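PDB 4OPM: lipase from Acinetobacter baumannii, which probably hydrolyses the ester bonds of triacylglycerols or related lipids, as a putative lipase of the alpha/beta hydrolase fold. Local coordinates for residues 118-123 / 272-277; 237-242 / 264-269. One frame throughout, in Å; residues are numbered along the deposited sequence. Where two conformers were deposited one is given.

Contact 1. Residues 118-123 / 272-277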
ATOM      1  N   GLY A 118       5.088  -0.975  -1.744  1.00 17.04           N
ATOM      2  CA  GLY A 118       4.214  -0.204  -0.873  1.00 16.51           C
ATOM      3  C   GLY A 118       3.531   0.936  -1.587  1.00 19.39           C
ATOM      4  O   GLY A 118       4.174   1.683  -2.329  1.00 19.56           O
ATOM      5  N   HIS A 119       2.218   1.062  -1.382  1.00 15.67           N
ATOM      6  CA  HIS A 119       1.455   2.173  -1.928  1.00 15.90           C
ATOM      7  C   HIS A 119       1.163   3.179  -0.815  1.00 19.25           C
ATOM      8  O   HIS A 119       0.617   2.791   0.222  1.00 16.83           O
ATOM      9  CB  HIS A 119       0.132   1.702  -2.587  1.00 17.20           C
ATOM     10  CG  HIS A 119      -0.749   2.854  -2.997  1.00 20.38           C
ATOM     11  ND1 HIS A 119      -2.034   2.993  -2.504  1.00 21.84           N
ATOM     12  CD2 HIS A 119      -0.461   3.924  -3.778  1.00 20.89           C
ATOM     13  CE1 HIS A 119      -2.485   4.133  -3.002  1.00 21.04           C
ATOM     14  NE2 HIS A 119      -1.567   4.731  -3.767  1.00 20.92           N
ATOM     15  N   SER A 120       1.457   4.484  -1.051  1.00 18.67           N
ATOM     16  CA  SER A 120       1.090   5.573  -0.135  1.00 18.91           C
ATOM     17  C   SER A 120       1.653   5.304   1.295  1.00 21.88           C
ATOM     18  O   SER A 120       2.874   5.181   1.420  1.00 21.57           O
ATOM     19  CB  SER A 120      -0.433   5.748  -0.154  1.00 21.14           C
ATOM     20  OG  SER A 120      -0.857   6.968   0.429  1.00 24.76           O
ATOM     21  N   LEU A 121       0.801   5.156   2.347  1.00 18.35           N
ATOM     22  CA  LEU A 121       1.283   4.835   3.701  1.00 18.81           C
ATOM     23  C   LEU A 121       2.019   3.468   3.709  1.00 20.78           C
ATOM     24  O   LEU A 121       2.935   3.249   4.511  1.00 20.40           O
ATOM     25  CB  LEU A 121       0.116   4.834   4.702  1.00 19.17           C
ATOM     26  CG  LEU A 121       0.469   4.613   6.166  1.00 26.22           C
ATOM     27  CD1 LEU A 121       1.399   5.721   6.686  1.00 27.34           C
ATOM     28  CD2 LEU A 121      -0.782   4.544   6.992  1.00 30.37           C
ATOM     29  N   GLY A 122       1.634   2.586   2.790  1.00 16.80           N
ATOM     30  CA  GLY A 122       2.299   1.299   2.621  1.00 17.08           C
ATOM     31  C   GLY A 122       3.744   1.484   2.201  1.00 19.37           C
ATOM     32  O   GLY A 122       4.606   0.699   2.594  1.00 19.01           O
ATOM     33  N   GLY A 123       4.003   2.526   1.401  1.00 16.91           N
ATOM     34  CA  GLY A 123       5.361   2.876   0.984  1.00 16.53           C
ATOM     35  C   GLY A 123       6.180   3.331   2.188  1.00 19.93           C
ATOM     36  O   GLY A 123       7.355   2.968   2.325  1.00 20.30           O
ATOM     37  N   VAL A 272      -2.592  10.203 -14.322  1.00 13.94           N
ATOM     38  CA  VAL A 272      -2.776   9.253 -13.223  1.00 12.90           C
ATOM     39  C   VAL A 272      -2.571  10.032 -11.921  1.00 16.74           C
ATOM     40  O   VAL A 272      -1.694  10.896 -11.865  1.00 16.37           O
ATOM     41  CB  VAL A 272      -1.806   8.038 -13.362  1.00 15.78           C
ATOM     42  CG1 VAL A 272      -1.795   7.183 -12.093  1.00 15.82           C
ATOM     43  CG2 VAL A 272      -2.172   7.177 -14.577  1.00 14.94           C
ATOM     44  N   GLY A 273      -3.386   9.731 -10.905  1.00 14.04           N
ATOM     45  CA  GLY A 273      -3.324  10.382  -9.603  1.00 14.61           C
ATOM     46  C   GLY A 273      -2.519   9.593  -8.587  1.00 17.06           C
ATOM     47  O   GLY A 273      -1.528   8.934  -8.923  1.00 16.77           O
ATOM     48  N   HIS A 274      -2.971   9.631  -7.342  1.00 13.70           N
ATOM     49  CA  HIS A 274      -2.277   8.997  -6.208  1.00 13.60           C
ATOM     50  C   HIS A 274      -2.357   7.460  -6.186  1.00 15.52           C
ATOM     51  O   HIS A 274      -1.594   6.849  -5.425  1.00 16.38           O
ATOM     52  CB  HIS A 274      -2.884   9.558  -4.898  1.00 13.79           C
ATOM     53  CG  HIS A 274      -2.212   9.109  -3.647  1.00 17.05           C
ATOM     54  ND1 HIS A 274      -0.875   9.401  -3.390  1.00 18.32           N
ATOM     55  CD2 HIS A 274      -2.717   8.420  -2.600  1.00 18.95           C
ATOM     56  CE1 HIS A 274      -0.616   8.869  -2.209  1.00 17.96           C
ATOM     57  NE2 HIS A 274      -1.694   8.277  -1.694  1.00 18.58           N
HETATM   58  N   MSE A 275      -3.233   6.822  -7.011  1.00 12.65           N
HETATM   59  CA  MSE A 275      -3.397   5.363  -6.950  0.80 12.36           C
HETATM   60  C   MSE A 275      -3.141   4.659  -8.313  1.00 16.07           C
HETATM   61  O   MSE A 275      -4.041   4.002  -8.865  1.00 15.63           O
HETATM   62  CB  MSE A 275      -4.807   5.040  -6.410  0.80 14.51           C
HETATM   63  CG  MSE A 275      -4.916   3.681  -5.807  0.80 20.01           C
HETATM   64 SE   MSE A 275      -6.182   3.769  -4.342  0.60 27.19          SE
HETATM   65  CE  MSE A 275      -5.715   2.079  -3.577  0.80 24.36           C
ATOM     66  N   PRO A 276      -1.877   4.667  -8.831  1.00 13.73           N
ATOM     67  CA  PRO A 276      -1.602   3.953 -10.101  1.00 14.68           C
ATOM     68  C   PRO A 276      -1.956   2.459 -10.091  1.00 15.98           C
ATOM     69  O   PRO A 276      -2.280   1.915 -11.142  1.00 15.84           O
ATOM     70  CB  PRO A 276      -0.088   4.110 -10.263  1.00 16.71           C
ATOM     71  CG  PRO A 276       0.240   5.382  -9.555  1.00 19.94           C
ATOM     72  CD  PRO A 276      -0.657   5.353  -8.343  1.00 15.81           C
ATOM     73  N   ILE A 277      -1.893   1.793  -8.913  1.00 13.45           N
ATOM     74  CA  ILE A 277      -2.195   0.358  -8.800  1.00 12.93           C
ATOM     75  C   ILE A 277      -3.665   0.046  -9.185  1.00 16.86           C
ATOM     76  O   ILE A 277      -3.957  -1.088  -9.587  1.00 15.54           O
ATOM     77  CB  ILE A 277      -1.812  -0.222  -7.432  1.00 15.91           C
ATOM     78  CG1 ILE A 277      -2.635   0.408  -6.275  1.00 16.42           C
ATOM     79  CG2 ILE A 277      -0.282  -0.065  -7.218  1.00 15.91           C
ATOM     80  CD1 ILE A 277      -2.469  -0.297  -4.892  1.00 17.37           C
TER
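Ser120 meets His274 side chain to side chain. Its OG lies 2.6 Å from NE2 of His274, at the edge of the imidazole and in the ring plane, as a hydrogen bond in which either atom could be the donor. With OG anti to the backbone N (chi1 -165°), the hydroxyl is carried across to that edge. ND1 of the same ring is hydrogen-bonded to Asp245 OD2, so both ring nitrogens have partners and the rotation of the ring is fixed.

His119 approaches the same histidine from another side. Its NE2 donates to the backbone O of His274 at 2.7 Å, close to the plane of its own ring and with an N-H...O angle of 163°. The donor is tilted from the carbonyl plane. NE2 of His119 also lies over one face of the His274 ring, offset toward its rim. The two rings are oblique, with planes at 48°. CB of Ser120 sits over the centre of one face of His119.

Apolar atoms complete the setting. CA of Met275 (selenomethionine) lies 3.7 Å from NE2 of His119. Ile277 brings CD1 to 4.0 Å from CB of His119.

Ser120 has positive phi in a tight turn between strand 114-119 and helix 121-132. Gly118 and Gly122 flank it in a Gly-X-Ser-X-Gly sequence. These features fit the nucleophile elbow of alpha/beta hydrolases, and Ser120, His274 and Asp245 probably form the catalytic triad.

Contact 2. Residues 237-242 / 264-269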
ATOM      1  N   THR A 237      15.750   0.037  -5.771  1.00 20.07           N
ATOM      2  CA  THR A 237      14.420   0.624  -5.606  1.00 19.24           C
ATOM      3  C   THR A 237      13.853   1.155  -6.919  1.00 21.17           C
ATOM      4  O   THR A 237      14.546   1.822  -7.698  1.00 19.66           O
ATOM      5  CB  THR A 237      14.495   1.745  -4.528  1.00 24.43           C
ATOM      6  OG1 THR A 237      14.991   1.195  -3.300  1.00 23.11           O
ATOM      7  CG2 THR A 237      13.146   2.429  -4.265  1.00 20.98           C
ATOM      8  N   LEU A 238      12.570   0.861  -7.133  1.00 16.39           N
ATOM      9  CA  LEU A 238      11.778   1.351  -8.238  1.00 15.85           C
ATOM     10  C   LEU A 238      10.777   2.345  -7.662  1.00 19.42           C
ATOM     11  O   LEU A 238      10.130   2.051  -6.652  1.00 18.20           O
ATOM     12  CB  LEU A 238      11.075   0.193  -8.977  1.00 15.31           C
ATOM     13  CG  LEU A 238      10.209   0.573 -10.193  1.00 18.50           C
ATOM     14  CD1 LEU A 238      11.062   1.190 -11.317  1.00 18.73           C
ATOM     15  CD2 LEU A 238       9.460  -0.639 -10.723  1.00 17.90           C
ATOM     16  N   ILE A 239      10.676   3.522  -8.279  1.00 16.42           N
ATOM     17  CA  ILE A 239       9.753   4.574  -7.832  1.00 15.19           C
ATOM     18  C   ILE A 239       8.788   4.833  -8.949  1.00 17.77           C
ATOM     19  O   ILE A 239       9.216   5.085 -10.072  1.00 17.70           O
ATOM     20  CB  ILE A 239      10.514   5.880  -7.427  1.00 17.42           C
ATOM     21  CG1 ILE A 239      11.549   5.627  -6.304  1.00 16.66           C
ATOM     22  CG2 ILE A 239       9.550   7.034  -7.053  1.00 18.38           C
ATOM     23  CD1 ILE A 239      12.708   6.655  -6.302  1.00 17.64           C
ATOM     24  N   LEU A 240       7.493   4.833  -8.644  1.00 16.19           N
ATOM     25  CA  LEU A 240       6.478   5.125  -9.653  1.00 16.08           C
ATOM     26  C   LEU A 240       5.470   6.108  -9.062  1.00 18.69           C
ATOM     27  O   LEU A 240       5.069   5.973  -7.911  1.00 17.01           O
ATOM     28  CB  LEU A 240       5.802   3.841 -10.165  1.00 15.93           C
ATOM     29  CG  LEU A 240       4.879   4.006 -11.372  1.00 20.37           C
ATOM     30  CD1 LEU A 240       4.943   2.790 -12.285  1.00 19.66           C
ATOM     31  CD2 LEU A 240       3.435   4.265 -10.927  1.00 21.37           C
ATOM     32  N   TRP A 241       5.095   7.125  -9.853  1.00 15.16           N
ATOM     33  CA  TRP A 241       4.166   8.153  -9.415  1.00 15.00           C
ATOM     34  C   TRP A 241       3.110   8.446 -10.450  1.00 16.77           C
ATOM     35  O   TRP A 241       3.341   8.283 -11.649  1.00 16.63           O
ATOM     36  CB  TRP A 241       4.941   9.472  -9.183  1.00 13.74           C
ATOM     37  CG  TRP A 241       4.684  10.107  -7.852  1.00 15.18           C
ATOM     38  CD1 TRP A 241       3.773  11.088  -7.560  1.00 17.74           C
ATOM     39  CD2 TRP A 241       5.297   9.744  -6.617  1.00 15.39           C
ATOM     40  NE1 TRP A 241       3.811  11.380  -6.213  1.00 17.13           N
ATOM     41  CE2 TRP A 241       4.736  10.566  -5.611  1.00 18.81           C
ATOM     42  CE3 TRP A 241       6.265   8.788  -6.254  1.00 16.96           C
ATOM     43  CZ2 TRP A 241       5.142  10.485  -4.271  1.00 18.55           C
ATOM     44  CZ3 TRP A 241       6.675   8.720  -4.927  1.00 18.32           C
ATOM     45  CH2 TRP A 241       6.085   9.528  -3.947  1.00 18.74           C
ATOM     46  N   GLY A 242       2.001   8.996  -9.982  1.00 15.25           N
ATOM     47  CA  GLY A 242       0.991   9.554 -10.860  1.00 14.75           C
ATOM     48  C   GLY A 242       1.308  11.032 -10.956  1.00 18.12           C
ATOM     49  O   GLY A 242       1.452  11.702  -9.927  1.00 18.47           O
ATOM     50  N   GLN A 264      16.313   3.634  -9.042  1.00 21.72           N
ATOM     51  CA  GLN A 264      16.305   3.853 -10.491  1.00 22.50           C
ATOM     52  C   GLN A 264      15.625   5.185 -10.801  1.00 26.85           C
ATOM     53  O   GLN A 264      14.896   5.672  -9.933  1.00 24.12           O
ATOM     54  CB  GLN A 264      15.514   2.709 -11.175  1.00 23.56           C
ATOM     55  CG  GLN A 264      16.320   1.431 -11.256  1.00 37.98           C
ATOM     56  CD  GLN A 264      15.622   0.318 -11.979  1.00 45.66           C
ATOM     57  OE1 GLN A 264      15.992  -0.840 -11.814  1.00 42.92           O
ATOM     58  NE2 GLN A 264      14.632   0.628 -12.831  1.00 30.49           N
ATOM     59  N   PRO A 265      15.767   5.765 -12.029  1.00 25.62           N
ATOM     60  CA  PRO A 265      14.998   6.983 -12.357  1.00 24.68           C
ATOM     61  C   PRO A 265      13.490   6.744 -12.185  1.00 25.43           C
ATOM     62  O   PRO A 265      12.997   5.689 -12.602  1.00 23.37           O
ATOM     63  CB  PRO A 265      15.353   7.239 -13.829  1.00 26.51           C
ATOM     64  CG  PRO A 265      16.703   6.591 -14.004  1.00 32.07           C
ATOM     65  CD  PRO A 265      16.592   5.336 -13.182  1.00 28.39           C
ATOM     66  N   PRO A 266      12.752   7.657 -11.510  1.00 21.43           N
ATOM     67  CA  PRO A 266      11.315   7.414 -11.285  1.00 20.48           C
ATOM     68  C   PRO A 266      10.503   7.327 -12.570  1.00 22.98           C
ATOM     69  O   PRO A 266      10.854   7.944 -13.578  1.00 21.66           O
ATOM     70  CB  PRO A 266      10.867   8.632 -10.464  1.00 22.25           C
ATOM     71  CG  PRO A 266      12.133   9.179  -9.872  1.00 27.61           C
ATOM     72  CD  PRO A 266      13.173   8.942 -10.921  1.00 23.34           C
ATOM     73  N   VAL A 267       9.436   6.532 -12.527  1.00 18.78           N
ATOM     74  CA  VAL A 267       8.491   6.413 -13.640  1.00 18.14           C
ATOM     75  C   VAL A 267       7.315   7.325 -13.309  1.00 20.47           C
ATOM     76  O   VAL A 267       6.669   7.144 -12.264  1.00 18.99           O
ATOM     77  CB  VAL A 267       8.037   4.949 -13.870  1.00 23.14           C
ATOM     78  CG1 VAL A 267       6.930   4.875 -14.925  1.00 23.53           C
ATOM     79  CG2 VAL A 267       9.212   4.059 -14.250  1.00 23.48           C
ATOM     80  N   ILE A 268       7.043   8.302 -14.182  1.00 18.19           N
ATOM     81  CA  ILE A 268       5.956   9.255 -13.954  1.00 18.03           C
ATOM     82  C   ILE A 268       4.852   8.999 -14.956  1.00 22.16           C
ATOM     83  O   ILE A 268       5.050   9.183 -16.164  1.00 21.50           O
ATOM     84  CB  ILE A 268       6.451  10.726 -13.992  1.00 21.94           C
ATOM     85  CG1 ILE A 268       7.693  10.963 -13.068  1.00 23.07           C
ATOM     86  CG2 ILE A 268       5.296  11.712 -13.715  1.00 21.77           C
ATOM     87  CD1 ILE A 268       7.553  10.584 -11.599  1.00 26.61           C
ATOM     88  N   LEU A 269       3.698   8.540 -14.456  1.00 17.96           N
ATOM     89  CA  LEU A 269       2.565   8.219 -15.320  1.00 16.19           C
ATOM     90  C   LEU A 269       1.702   9.449 -15.555  1.00 19.25           C
ATOM     91  O   LEU A 269       1.141  10.004 -14.609  1.00 17.37           O
ATOM     92  CB  LEU A 269       1.715   7.057 -14.740  1.00 15.48           C
ATOM     93  CG  LEU A 269       2.416   5.692 -14.541  1.00 18.93           C
ATOM     94  CD1 LEU A 269       1.408   4.619 -14.130  1.00 17.55           C
ATOM     95  CD2 LEU A 269       3.171   5.234 -15.808  1.00 20.11           C
TER
HETATM   96  O   HOH W   1      12.586   4.296 -10.211  1.00 21.57           O
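Backbone hydrogen bonds join Thr237, Ile239 and Trp241 to the 264-269 segment. Val267 N donates to Ile239 O at 2.9 Å, Trp241 N to Val267 O, and Leu269 N to Trp241 O at 2.8 Å. This is parallel pairing, with the strand axes 18° apart. Gln264 N also bonds to Thr237 O. Between the Gln264-Thr237 and Val267-Ile239 bonds, water 1 accepts from Ile239 N and makes a weak bond to Gln264 O.

CA-H...O contacts supplement the pairing. CA of Leu240 lies 3.3 Å from Val267 O, and CA of Pro266 approaches Ile239 O.

Apolar side chains meet on both faces of the sheet. On one, Leu240 forks: CD1 reaches CG1 of Val267 at 3.9 Å, and CD2 reaches CD1 of Leu269 at 3.8 Å. On the other, CD1 of Ile268 touches CB of Trp241 at 3.7 Å. The indole leads away toward helix 251-259, and its NE1 bonds to Ile248 O. The side chains of Ile239 and Pro266 lie side by side, CG2 meeting CB.

Pro265 has no N-H to give, and Gln264 N serves Thr237 O instead. Ile239 N, with no direct backbone partner across the contact, donates to the water, while apolar packing flanks the bonded backbones.

Overall arrangement
The centre of contact 1 is about 6 Å from the centre of the chain, that of contact 2 about 15 Å, at an outermost strand of the sheet. Both are largely buried, and both reach the same sheet. Contact 1 is held by two hydrogen bonds made by side chains, one of them to a backbone carbonyl, at the end of a central strand; contact 2 relies on backbone pairing and aliphatic packing. Along the chain, contact 2 is nested within the loop closed by contact 1. Strand 267-269 runs directly into the loop that carries His274. The contacts also touch directly: Pro276 CB packs 3.6 Å from Leu240 CD2, and Val272 CG1 lies against Gly242 CA.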